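Local structure of ORF10 (Moritella marina, 6RIW) at residues A[25-30]-A[414-419]; A[378-383]-A[389-394]; A[672-677]-A[768-773]; A[777-782]-A[867-872]. The protein is the ketosynthase-chain length factor didomain of a polyunsaturated fatty acid synthase, and probably condenses acyl units on acyl carrier protein during chain elongation. One frame throughout, in Å; residues are numbered along the deposited sequence.

Interaction 1 (A[25-30]-A[414-419]); sequences QLLEQQ and TTTVSW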
loop_
_atom_site.group_PDB
_atom_site.type_symbol
_atom_site.label_atom_id
_atom_site.label_comp_id
_atom_site.label_asym_id
_atom_site.label_seq_id
_atom_site.Cartn_x
_atom_site.Cartn_y
_atom_site.Cartn_z
ATOM N N GLN A 25 -16.888 23.585 10.848
ATOM C CA GLN A 25 -15.552 23.933 11.319
ATOM C C GLN A 25 -14.805 24.775 10.292
ATOM O O GLN A 25 -14.077 25.710 10.656
ATOM C CB GLN A 25 -14.767 22.666 11.656
ATOM C CG GLN A 25 -15.098 22.151 13.045
ATOM C CD GLN A 25 -14.672 20.724 13.258
ATOM O OE1 GLN A 25 -13.776 20.223 12.573
ATOM N NE2 GLN A 25 -15.320 20.046 14.208
ATOM N N LEU A 26 -14.946 24.440 9.006
ATOM C CA LEU A 26 -14.329 25.244 7.953
ATOM C C LEU A 26 -14.900 26.655 7.935
ATOM O O LEU A 26 -14.156 27.637 7.767
ATOM C CB LEU A 26 -14.550 24.585 6.585
ATOM C CG LEU A 26 -13.895 23.210 6.423
ATOM C CD1 LEU A 26 -14.035 22.733 4.986
ATOM C CD2 LEU A 26 -12.443 23.304 6.794
ATOM N N LEU A 27 -16.223 26.773 8.080
ATOM C CA LEU A 27 -16.861 28.092 8.052
ATOM C C LEU A 27 -16.396 28.959 9.207
ATOM O O LEU A 27 -16.341 30.189 9.076
ATOM C CB LEU A 27 -18.383 27.955 8.091
ATOM C CG LEU A 27 -19.073 27.182 6.965
ATOM C CD1 LEU A 27 -20.580 27.131 7.216
ATOM C CD2 LEU A 27 -18.772 27.836 5.637
ATOM N N GLU A 28 -16.057 28.336 10.336
ATOM C CA GLU A 28 -15.590 29.012 11.536
ATOM C C GLU A 28 -14.072 29.123 11.601
ATOM O O GLU A 28 -13.549 29.563 12.628
ATOM C CB GLU A 28 -16.091 28.274 12.787
ATOM C CG GLU A 28 -17.606 28.193 12.934
ATOM C CD GLU A 28 -18.045 27.325 14.116
ATOM O OE1 GLU A 28 -17.170 26.904 14.908
ATOM O OE2 GLU A 28 -19.263 27.065 14.258
ATOM N N GLN A 29 -13.358 28.697 10.552
ATOM C CA GLN A 29 -11.896 28.776 10.496
ATOM C C GLN A 29 -11.248 28.024 11.655
ATOM O O GLN A 29 -10.228 28.446 12.203
ATOM C CB GLN A 29 -11.418 30.227 10.456
ATOM C CG GLN A 29 -12.038 31.020 9.338
ATOM C CD GLN A 29 -11.343 32.354 9.132
ATOM O OE1 GLN A 29 -10.115 32.455 9.237
ATOM N NE2 GLN A 29 -12.127 33.388 8.833
ATOM N N GLN A 30 -11.826 26.880 12.003
ATOM C CA GLN A 30 -11.309 26.075 13.103
ATOM C C GLN A 30 -9.959 25.458 12.750
ATOM O O GLN A 30 -9.794 24.867 11.678
ATOM C CB GLN A 30 -12.304 24.966 13.445
ATOM C CG GLN A 30 -12.200 24.455 14.862
ATOM C CD GLN A 30 -12.817 25.426 15.833
ATOM O OE1 GLN A 30 -13.884 25.989 15.570
ATOM N NE2 GLN A 30 -12.145 25.646 16.958
ATOM N N THR A 414 -9.355 34.180 2.576
ATOM C CA THR A 414 -8.988 34.041 3.978
ATOM C C THR A 414 -10.188 34.268 4.888
ATOM O O THR A 414 -10.041 34.330 6.114
ATOM C CB THR A 414 -7.858 35.012 4.312
ATOM O OG1 THR A 414 -8.333 36.354 4.129
ATOM C CG2 THR A 414 -6.671 34.767 3.385
ATOM N N THR A 415 -11.373 34.382 4.301
ATOM C CA THR A 415 -12.648 34.328 4.995
ATOM C C THR A 415 -13.604 33.544 4.112
ATOM O O THR A 415 -13.302 33.255 2.951
ATOM C CB THR A 415 -13.195 35.735 5.268
ATOM O OG1 THR A 415 -14.329 35.651 6.140
ATOM C CG2 THR A 415 -13.608 36.395 3.962
ATOM N N THR A 416 -14.778 33.217 4.648
ATOM C CA THR A 416 -15.812 32.614 3.820
ATOM C C THR A 416 -16.265 33.622 2.770
ATOM O O THR A 416 -16.559 34.776 3.096
ATOM C CB THR A 416 -17.005 32.176 4.668
ATOM O OG1 THR A 416 -16.569 31.268 5.688
ATOM C CG2 THR A 416 -18.057 31.483 3.791
ATOM N N VAL A 417 -16.305 33.198 1.504
ATOM C CA VAL A 417 -16.726 34.068 0.416
ATOM C C VAL A 417 -17.831 33.390 -0.378
ATOM O O VAL A 417 -17.984 32.163 -0.375
ATOM C CB VAL A 417 -15.567 34.463 -0.525
ATOM C CG1 VAL A 417 -14.397 35.038 0.265
ATOM C CG2 VAL A 417 -15.129 33.261 -1.355
ATOM N N SER A 418 -18.626 34.221 -1.046
ATOM C CA SER A 418 -19.610 33.716 -1.982
ATOM C C SER A 418 -18.898 33.143 -3.201
ATOM O O SER A 418 -17.756 33.500 -3.511
ATOM C CB SER A 418 -20.572 34.831 -2.398
ATOM O OG SER A 418 -21.528 35.062 -1.375
ATOM N N TRP A 419 -19.578 32.226 -3.876
ATOM C CA TRP A 419 -19.021 31.627 -5.075
ATOM C C TRP A 419 -18.847 32.704 -6.143
ATOM O O TRP A 419 -19.794 33.453 -6.418
ATOM C CB TRP A 419 -19.924 30.509 -5.592
ATOM C CG TRP A 419 -19.223 29.615 -6.553
ATOM C CD1 TRP A 419 -19.133 29.770 -7.908
ATOM C CD2 TRP A 419 -18.483 28.435 -6.231
ATOM N NE1 TRP A 419 -18.388 28.747 -8.453
ATOM C CE2 TRP A 419 -17.975 27.915 -7.441
ATOM C CE3 TRP A 419 -18.208 27.761 -5.033
ATOM C CZ2 TRP A 419 -17.209 26.749 -7.492
ATOM C CZ3 TRP A 419 -17.442 26.607 -5.080
ATOM C CH2 TRP A 419 -16.956 26.109 -6.301
HETATM O O HOH W 1 -14.108 30.070 6.465
#
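Leu27 and Thr416 have the nearest CA atoms, 6.3 Å apart, where the last turn of helix 19-27 runs past the residues leading into strand 417-418. The helix ends in a Schellman motif: Gln29 takes positive phi (58°), while its own N reaches Leu26 O and Gln30 N reaches Gln25 O. This turn aims the Gln29 side chain at the 414-419 segment. With CG beside the backbone N (chi1 -55°) and the chain extended beyond it, the terminal amide arrives at the backbone of Thr414 and Thr415. OE1 and NE2 of Gln29 are each 3.6 Å from Thr414 O, so the amide packs against that carbonyl oxygen and does not point one N-H at it. Thr416 turns both branches to Leu27: its CG2 meets Leu27 CD2 at 4.1 Å, while OG1 of Thr416 stands 3.6 Å from Leu27 O. That hydroxyl is also joined to the helix end through a water, held at 2.8 Å from Thr416 OG1 and hydrogen-bonded to Leu26 O at 2.8 Å. Replacing Gln29 with an alanine would probably leave a gap beside the backbone of Thr414 and Thr415, and might also disturb the packing on Ile394. With no direct hydrogen bond between the segments, their polar link rests on this bridging water, and the rest is van der Waals packing at the surface.

Interaction 2 (A[378-383]-A[389-394]); sequences MTKAML and LIPATI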
loop_
_atom_site.group_PDB
_atom_site.type_symbol
_atom_site.label_atom_id
_atom_site.label_comp_id
_atom_site.label_asym_id
_atom_site.label_seq_id
_atom_site.Cartn_x
_atom_site.Cartn_y
_atom_site.Cartn_z
ATOM N N MET A 378 -11.502 16.928 -1.395
ATOM C CA MET A 378 -12.659 16.657 -2.246
ATOM C C MET A 378 -13.962 16.933 -1.509
ATOM O O MET A 378 -14.927 17.422 -2.106
ATOM C CB MET A 378 -12.636 15.209 -2.749
ATOM C CG MET A 378 -11.525 14.904 -3.732
ATOM S SD MET A 378 -11.638 13.224 -4.410
ATOM C CE MET A 378 -11.023 12.263 -3.005
ATOM N N THR A 379 -14.016 16.618 -0.213
ATOM C CA THR A 379 -15.238 16.869 0.540
ATOM C C THR A 379 -15.524 18.367 0.617
ATOM O O THR A 379 -16.658 18.804 0.375
ATOM C CB THR A 379 -15.137 16.235 1.936
ATOM O OG1 THR A 379 -14.899 14.816 1.801
ATOM C CG2 THR A 379 -16.429 16.446 2.730
ATOM N N LYS A 380 -14.494 19.166 0.915
ATOM C CA LYS A 380 -14.631 20.622 0.935
ATOM C C LYS A 380 -15.137 21.148 -0.402
ATOM O O LYS A 380 -16.057 21.978 -0.453
ATOM C CB LYS A 380 -13.282 21.255 1.290
ATOM C CG LYS A 380 -13.251 22.790 1.267
ATOM C CD LYS A 380 -11.905 23.307 1.765
ATOM C CE LYS A 380 -11.665 24.757 1.355
ATOM N NZ LYS A 380 -10.214 25.117 1.474
ATOM N N ALA A 381 -14.546 20.678 -1.504
ATOM C CA ALA A 381 -14.934 21.195 -2.814
ATOM C C ALA A 381 -16.357 20.787 -3.177
ATOM O O ALA A 381 -17.134 21.607 -3.693
ATOM C CB ALA A 381 -13.942 20.729 -3.881
ATOM N N MET A 382 -16.731 19.528 -2.918
ATOM C CA MET A 382 -18.086 19.097 -3.246
ATOM C C MET A 382 -19.128 19.807 -2.396
ATOM O O MET A 382 -20.218 20.129 -2.890
ATOM C CB MET A 382 -18.235 17.583 -3.090
ATOM C CG MET A 382 -17.407 16.809 -4.080
ATOM S SD MET A 382 -17.427 15.049 -3.703
ATOM C CE MET A 382 -16.011 14.534 -4.709
ATOM N N LEU A 383 -18.836 20.039 -1.113
ATOM C CA LEU A 383 -19.788 20.777 -0.290
ATOM C C LEU A 383 -19.850 22.242 -0.709
ATOM O O LEU A 383 -20.926 22.852 -0.683
ATOM C CB LEU A 383 -19.436 20.655 1.195
ATOM C CG LEU A 383 -19.708 19.267 1.807
ATOM C CD1 LEU A 383 -19.283 19.203 3.278
ATOM C CD2 LEU A 383 -21.162 18.839 1.637
ATOM N N LEU A 389 -20.660 28.460 -1.368
ATOM C CA LEU A 389 -19.779 29.195 -0.467
ATOM C C LEU A 389 -18.407 28.540 -0.452
ATOM O O LEU A 389 -18.298 27.314 -0.534
ATOM C CB LEU A 389 -20.315 29.227 0.979
ATOM C CG LEU A 389 -21.630 29.943 1.276
ATOM C CD1 LEU A 389 -22.161 29.558 2.660
ATOM C CD2 LEU A 389 -21.434 31.445 1.158
ATOM N N ILE A 390 -17.366 29.358 -0.326
ATOM C CA ILE A 390 -15.996 28.850 -0.254
ATOM C C ILE A 390 -15.388 29.215 1.095
ATOM O O ILE A 390 -15.221 30.404 1.405
ATOM C CB ILE A 390 -15.145 29.378 -1.419
ATOM C CG1 ILE A 390 -15.680 28.818 -2.744
ATOM C CG2 ILE A 390 -13.684 29.005 -1.204
ATOM C CD1 ILE A 390 -15.101 29.482 -3.979
ATOM N N PRO A 391 -15.056 28.231 1.929
ATOM C CA PRO A 391 -14.423 28.528 3.219
ATOM C C PRO A 391 -13.006 29.061 3.059
ATOM O O PRO A 391 -12.346 28.898 2.030
ATOM C CB PRO A 391 -14.419 27.172 3.943
ATOM C CG PRO A 391 -15.389 26.308 3.171
ATOM C CD PRO A 391 -15.374 26.805 1.765
ATOM N N ALA A 392 -12.533 29.696 4.124
ATOM C CA ALA A 392 -11.196 30.256 4.169
ATOM C C ALA A 392 -10.121 29.170 4.250
ATOM O O ALA A 392 -10.347 28.058 4.740
ATOM C CB ALA A 392 -11.052 31.176 5.382
ATOM N N THR A 393 -8.932 29.524 3.765
ATOM C CA THR A 393 -7.690 28.880 4.177
ATOM C C THR A 393 -7.197 29.636 5.406
ATOM O O THR A 393 -7.040 30.861 5.354
ATOM C CB THR A 393 -6.654 28.927 3.055
ATOM O OG1 THR A 393 -7.124 28.186 1.919
ATOM C CG2 THR A 393 -5.306 28.381 3.518
ATOM N N ILE A 394 -6.975 28.923 6.513
ATOM C CA ILE A 394 -6.640 29.581 7.771
ATOM C C ILE A 394 -5.137 29.827 7.860
ATOM O O ILE A 394 -4.336 29.227 7.139
ATOM C CB ILE A 394 -7.144 28.769 8.979
ATOM C CG1 ILE A 394 -6.352 27.475 9.141
ATOM C CG2 ILE A 394 -8.633 28.484 8.838
ATOM C CD1 ILE A 394 -6.581 26.793 10.477
HETATM O O HOH W 2 -9.827 25.427 4.302
HETATM O O HOH W 3 -10.247 27.831 0.867
#
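A helix and the strand that follows it, in the C-terminal part of the first ketosynthase unit, are joined here by one buried lysine, Lys380, which reaches from helix 374-387 to Pro391, Ala392 and Thr393 just beyond strand 389-390. The lysine is almost fully extended, with CG anti to its N (chi1 177°) and the later torsions all near trans, and this carries its ammonium group past the proline. On the way CE of Lys380 packs against Pro391, 4.3 Å from its CD. The remaining distance to the polar atoms is spanned by two waters. One accepts from Lys380 NZ at 2.9 Å and donates to Ala392 O at 2.7 Å. The second also accepts from NZ of Lys380, at 2.8 Å, and gives a hydrogen to Pro391 O at 2.6 Å, with a weak further bond to Thr393 OG1. Two successive backbone carbonyls are therefore served by one ammonium group through water. The same nitrogen forms a salt bridge with Glu329 and a hydrogen bond with Tyr327, so the buried charge has direct partners as well, and the carboxylate would be expected to favour the charged form of the lysine. Thr393 OG1, for its part, hydrogen-bonds to Ser361 N. Trp23 and Leu26 of helix 19-27 pack on Pro391. The arrangement belongs to the thiolase-like fold, whose layers of helices alternate with two beta layers; here a helix is tied to the chain directly after it by a hydrated lysine.

Interaction 3 (A[672-677]-A[768-773]); sequences CVELAE and VSFAPG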
loop_
_atom_site.group_PDB
_atom_site.type_symbol
_atom_site.label_atom_id
_atom_site.label_comp_id
_atom_site.label_asym_id
_atom_site.label_seq_id
_atom_site.Cartn_x
_atom_site.Cartn_y
_atom_site.Cartn_z
ATOM N N CYS A 672 -4.202 -6.569 -10.248
ATOM C CA CYS A 672 -3.454 -5.724 -11.188
ATOM C C CYS A 672 -3.788 -6.066 -12.629
ATOM O O CYS A 672 -3.855 -5.177 -13.492
ATOM C CB CYS A 672 -1.944 -5.885 -10.978
ATOM S SG CYS A 672 -1.303 -5.105 -9.480
ATOM N N VAL A 673 -3.926 -7.355 -12.935
ATOM C CA VAL A 673 -4.301 -7.742 -14.296
ATOM C C VAL A 673 -5.648 -7.123 -14.664
ATOM O O VAL A 673 -5.822 -6.550 -15.748
ATOM C CB VAL A 673 -4.313 -9.276 -14.413
ATOM C CG1 VAL A 673 -4.869 -9.722 -15.768
ATOM C CG2 VAL A 673 -2.895 -9.849 -14.168
ATOM N N GLU A 674 -6.627 -7.231 -13.753
ATOM C CA GLU A 674 -7.942 -6.624 -13.954
ATOM C C GLU A 674 -7.840 -5.115 -14.119
ATOM O O GLU A 674 -8.478 -4.529 -15.005
ATOM C CB GLU A 674 -8.850 -6.959 -12.772
ATOM C CG GLU A 674 -10.217 -6.255 -12.768
ATOM C CD GLU A 674 -11.101 -6.716 -11.589
ATOM O OE1 GLU A 674 -10.678 -6.620 -10.400
ATOM O OE2 GLU A 674 -12.215 -7.197 -11.862
ATOM N N LEU A 675 -7.032 -4.469 -13.286
ATOM C CA LEU A 675 -6.829 -3.022 -13.414
ATOM C C LEU A 675 -6.160 -2.657 -14.740
ATOM O O LEU A 675 -6.567 -1.689 -15.407
ATOM C CB LEU A 675 -5.993 -2.516 -12.230
ATOM C CG LEU A 675 -5.626 -1.025 -12.196
ATOM C CD1 LEU A 675 -6.884 -0.171 -12.368
ATOM C CD2 LEU A 675 -4.923 -0.713 -10.852
ATOM N N ALA A 676 -5.127 -3.406 -15.140
ATOM C CA ALA A 676 -4.463 -3.105 -16.410
ATOM C C ALA A 676 -5.458 -3.165 -17.574
ATOM O O ALA A 676 -5.485 -2.271 -18.434
ATOM C CB ALA A 676 -3.297 -4.063 -16.635
ATOM N N GLU A 677 -6.297 -4.204 -17.606
ATOM C CA GLU A 677 -7.366 -4.255 -18.612
ATOM C C GLU A 677 -8.202 -2.976 -18.575
ATOM O O GLU A 677 -8.485 -2.354 -19.608
ATOM C CB GLU A 677 -8.256 -5.480 -18.373
ATOM C CG GLU A 677 -9.404 -5.592 -19.365
ATOM C CD GLU A 677 -10.509 -6.549 -18.936
ATOM O OE1 GLU A 677 -11.397 -6.131 -18.148
ATOM O OE2 GLU A 677 -10.510 -7.711 -19.417
ATOM N N VAL A 768 -9.644 -12.697 -16.857
ATOM C CA VAL A 768 -9.493 -12.790 -15.405
ATOM C C VAL A 768 -10.851 -12.463 -14.803
ATOM O O VAL A 768 -11.481 -11.471 -15.185
ATOM C CB VAL A 768 -8.388 -11.861 -14.860
ATOM C CG1 VAL A 768 -8.695 -10.389 -15.143
ATOM C CG2 VAL A 768 -8.175 -12.107 -13.339
ATOM N N SER A 769 -11.334 -13.325 -13.918
ATOM C CA SER A 769 -12.637 -13.146 -13.298
ATOM C C SER A 769 -12.514 -13.425 -11.811
ATOM O O SER A 769 -11.628 -14.161 -11.389
ATOM C CB SER A 769 -13.686 -14.085 -13.897
ATOM O OG SER A 769 -13.888 -13.762 -15.261
ATOM N N PHE A 770 -13.437 -12.852 -11.029
ATOM C CA PHE A 770 -13.449 -12.993 -9.578
ATOM C C PHE A 770 -14.836 -13.382 -9.098
ATOM O O PHE A 770 -15.836 -13.056 -9.743
ATOM C CB PHE A 770 -13.056 -11.676 -8.893
ATOM C CG PHE A 770 -11.663 -11.235 -9.210
ATOM C CD1 PHE A 770 -11.398 -10.540 -10.385
ATOM C CD2 PHE A 770 -10.622 -11.529 -8.353
ATOM C CE1 PHE A 770 -10.104 -10.140 -10.688
ATOM C CE2 PHE A 770 -9.315 -11.112 -8.658
ATOM C CZ PHE A 770 -9.078 -10.424 -9.834
ATOM N N ALA A 771 -14.895 -14.025 -7.930
ATOM C CA ALA A 771 -16.147 -14.297 -7.242
ATOM C C ALA A 771 -15.897 -14.108 -5.754
ATOM O O ALA A 771 -14.810 -14.447 -5.270
ATOM C CB ALA A 771 -16.672 -15.717 -7.515
ATOM N N PRO A 772 -16.842 -13.519 -5.017
ATOM C CA PRO A 772 -16.663 -13.389 -3.564
ATOM C C PRO A 772 -16.608 -14.755 -2.897
ATOM O O PRO A 772 -17.309 -15.693 -3.296
ATOM C CB PRO A 772 -17.911 -12.612 -3.111
ATOM C CG PRO A 772 -18.460 -11.995 -4.344
ATOM C CD PRO A 772 -18.105 -12.914 -5.470
ATOM N N GLY A 773 -15.768 -14.865 -1.877
ATOM C CA GLY A 773 -15.690 -16.077 -1.080
ATOM C C GLY A 773 -14.474 -16.924 -1.411
ATOM O O GLY A 773 -13.666 -16.623 -2.295
HETATM O O HOH W 4 -9.784 -10.174 -18.622
#
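Helix 672-677 crosses strand 768-772 at -122°, their axes 8.9 Å apart at closest approach, with Glu674 and Val768 holding the nearest CA atoms (6.5 Å). In the thiolase-like fold of the second KS3 region, the contact sets a helix against a strand that pairs with 876-884 and 469-478. Val768 carries the apolar part. Its CG1 lies between the backbone N and the carbonyl carbon (chi1 62°), and from there points into the helix, meeting Val673 CG1 at 3.9 Å and Glu674 CA at 4.0 Å. The two valines cross at a slant. Next along the strand on the same side, Phe770 meets Glu674. The glutamate leaves the helix extended, and its CB lies 4.0 Å from Phe770 CE1. Farther out the carboxylate crosses the CD1-CE1 side of the ring obliquely, the two planes 28° apart, and OE1 of Glu674 comes to 3.6 Å from Phe770 CE1. This carboxylate is engaged at both oxygens, OE2 by a hydrogen bond with Ser188 and OE1 by a salt bridge with Arg671, which also makes a cation-pi interaction with Phe770 and would be expected to offset the negative charge near the aromatic ring. Toward the end of the helical segment Glu677, salt-bridged to Lys214 at OE1 and to Arg466 at OE2, completes the link between the segments through a water that donates to Glu677 OE2 at 2.7 Å and accepts from Val768 N at 3.1 Å.

Interaction 4 (A[777-782]-A[867-872]); sequences KAITIA and AINGLG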
loop_
_atom_site.group_PDB
_atom_site.type_symbol
_atom_site.label_atom_id
_atom_site.label_comp_id
_atom_site.label_asym_id
_atom_site.label_seq_id
_atom_site.Cartn_x
_atom_site.Cartn_y
_atom_site.Cartn_z
ATOM N N LYS A 777 -17.676 -23.500 -4.178
ATOM C CA LYS A 777 -18.712 -22.835 -4.964
ATOM C C LYS A 777 -18.177 -21.550 -5.583
ATOM O O LYS A 777 -18.403 -21.282 -6.770
ATOM C CB LYS A 777 -19.911 -22.536 -4.074
ATOM C CG LYS A 777 -21.082 -21.889 -4.791
ATOM C CD LYS A 777 -21.745 -22.895 -5.743
ATOM C CE LYS A 777 -23.032 -22.315 -6.360
ATOM N NZ LYS A 777 -23.235 -22.746 -7.771
ATOM N N ALA A 778 -17.450 -20.751 -4.786
ATOM C CA ALA A 778 -16.846 -19.525 -5.303
ATOM C C ALA A 778 -15.875 -19.825 -6.434
ATOM O O ALA A 778 -15.826 -19.091 -7.423
ATOM C CB ALA A 778 -16.134 -18.761 -4.178
ATOM N N ILE A 779 -15.097 -20.906 -6.312
ATOM C CA ILE A 779 -14.189 -21.296 -7.391
ATOM C C ILE A 779 -14.964 -21.579 -8.678
ATOM O O ILE A 779 -14.594 -21.112 -9.767
ATOM C CB ILE A 779 -13.352 -22.512 -6.965
ATOM C CG1 ILE A 779 -12.434 -22.116 -5.798
ATOM C CG2 ILE A 779 -12.530 -23.010 -8.127
ATOM C CD1 ILE A 779 -11.639 -23.265 -5.221
ATOM N N THR A 780 -16.032 -22.377 -8.585
ATOM C CA THR A 780 -16.759 -22.711 -9.805
ATOM C C THR A 780 -17.432 -21.486 -10.410
ATOM O O THR A 780 -17.499 -21.370 -11.644
ATOM C CB THR A 780 -17.785 -23.825 -9.533
ATOM O OG1 THR A 780 -18.810 -23.329 -8.667
ATOM C CG2 THR A 780 -17.123 -24.983 -8.869
ATOM N N ILE A 781 -17.885 -20.544 -9.573
ATOM C CA ILE A 781 -18.522 -19.338 -10.092
ATOM C C ILE A 781 -17.511 -18.479 -10.835
ATOM O O ILE A 781 -17.781 -17.980 -11.940
ATOM C CB ILE A 781 -19.191 -18.543 -8.959
ATOM C CG1 ILE A 781 -20.469 -19.253 -8.495
ATOM C CG2 ILE A 781 -19.485 -17.119 -9.434
ATOM C CD1 ILE A 781 -21.067 -18.652 -7.233
ATOM N N ALA A 782 -16.335 -18.276 -10.225
ATOM C CA ALA A 782 -15.290 -17.508 -10.884
ATOM C C ALA A 782 -14.805 -18.205 -12.141
ATOM O O ALA A 782 -14.539 -17.553 -13.157
ATOM C CB ALA A 782 -14.125 -17.265 -9.915
ATOM N N ALA A 867 -5.834 -22.869 -17.250
ATOM C CA ALA A 867 -6.547 -22.135 -16.219
ATOM C C ALA A 867 -5.638 -21.949 -15.007
ATOM O O ALA A 867 -4.879 -22.857 -14.645
ATOM C CB ALA A 867 -7.823 -22.873 -15.810
ATOM N N ILE A 868 -5.723 -20.766 -14.388
ATOM C CA ILE A 868 -5.049 -20.467 -13.125
ATOM C C ILE A 868 -6.112 -20.113 -12.097
ATOM O O ILE A 868 -7.009 -19.310 -12.381
ATOM C CB ILE A 868 -4.050 -19.303 -13.274
ATOM C CG1 ILE A 868 -3.129 -19.530 -14.482
ATOM C CG2 ILE A 868 -3.273 -19.075 -11.945
ATOM C CD1 ILE A 868 -2.092 -18.376 -14.696
ATOM N N ASN A 869 -5.991 -20.677 -10.893
ATOM C CA ASN A 869 -6.895 -20.378 -9.794
ATOM C C ASN A 869 -6.141 -19.659 -8.679
ATOM O O ASN A 869 -4.955 -19.903 -8.460
ATOM C CB ASN A 869 -7.540 -21.667 -9.258
ATOM C CG ASN A 869 -8.807 -21.399 -8.467
ATOM O OD1 ASN A 869 -9.726 -20.735 -8.950
ATOM N ND2 ASN A 869 -8.852 -21.895 -7.229
ATOM N N GLY A 870 -6.829 -18.741 -8.002
ATOM C CA GLY A 870 -6.249 -17.981 -6.909
ATOM C C GLY A 870 -7.198 -17.826 -5.736
ATOM O O GLY A 870 -8.395 -17.579 -5.931
ATOM N N LEU A 871 -6.676 -18.020 -4.516
ATOM C CA LEU A 871 -7.405 -17.811 -3.277
ATOM C C LEU A 871 -6.517 -16.974 -2.377
ATOM O O LEU A 871 -5.340 -16.760 -2.672
ATOM C CB LEU A 871 -7.778 -19.135 -2.572
ATOM C CG LEU A 871 -8.668 -20.094 -3.380
ATOM C CD1 LEU A 871 -8.771 -21.446 -2.672
ATOM C CD2 LEU A 871 -10.064 -19.498 -3.551
ATOM N N GLY A 872 -7.067 -16.479 -1.277
ATOM C CA GLY A 872 -6.194 -15.814 -0.325
ATOM C C GLY A 872 -6.970 -15.139 0.789
ATOM O O GLY A 872 -8.183 -15.311 0.940
#
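Ile779 sets CG1 beside its backbone N (chi1 -65°) and CG2 anti to that N, while Asn869 swings its CG anti to N (chi1 -160°), and the two side chains meet at about a right angle. Both branches of the isoleucine touch the amide group. CD1 of Ile779 lies 3.7 Å from Asn869 ND2, and CG2 of Ile779 is equally near Asn869 OD1, also at 3.7 Å. The polar bonds of the amide go elsewhere: OD1 accepts a hydrogen bond from His879 ND1, on strand 876-884, and ND2 hydrogen-bonds to Glu814 of helix 808-821, which fixes its rotation. In the second ketosynthase-like domain, probably the chain length factor and again of thiolase-like fold, this contact lays helix 776-790 against the end of strand 865-870. Leu871, just past the strand, adds CD2 at 4.2 Å from Ile779 CG1, also crossing at nearly a right angle. With an alanine in place of Ile779 the Asn869 amide is likely to lose the hydrocarbon it rests on, and Leu871 CD2 the methylene it packs against.

From the N terminus, interaction 1 closes the longest loop, bringing helix 19-27 to the residues before and in strand 417-418. Interaction 2 is nested inside it, a short loop from helix 374-387 to strand 389-390, and the two touch where Val417 O meets Ile390 N in a two-stranded antiparallel sheet. Both belong to the first ketosynthase region. Interactions 3 and 4 follow in series in the second KS3 region, one joining helix 668-682 to strand 763-772, the other helix 776-790 to strand 865-870. Their centres lie about 11 Å apart, and Ala771 packs on Ala778 and Ile781. Interactions 1 and 4 are about 52 Å apart between centres.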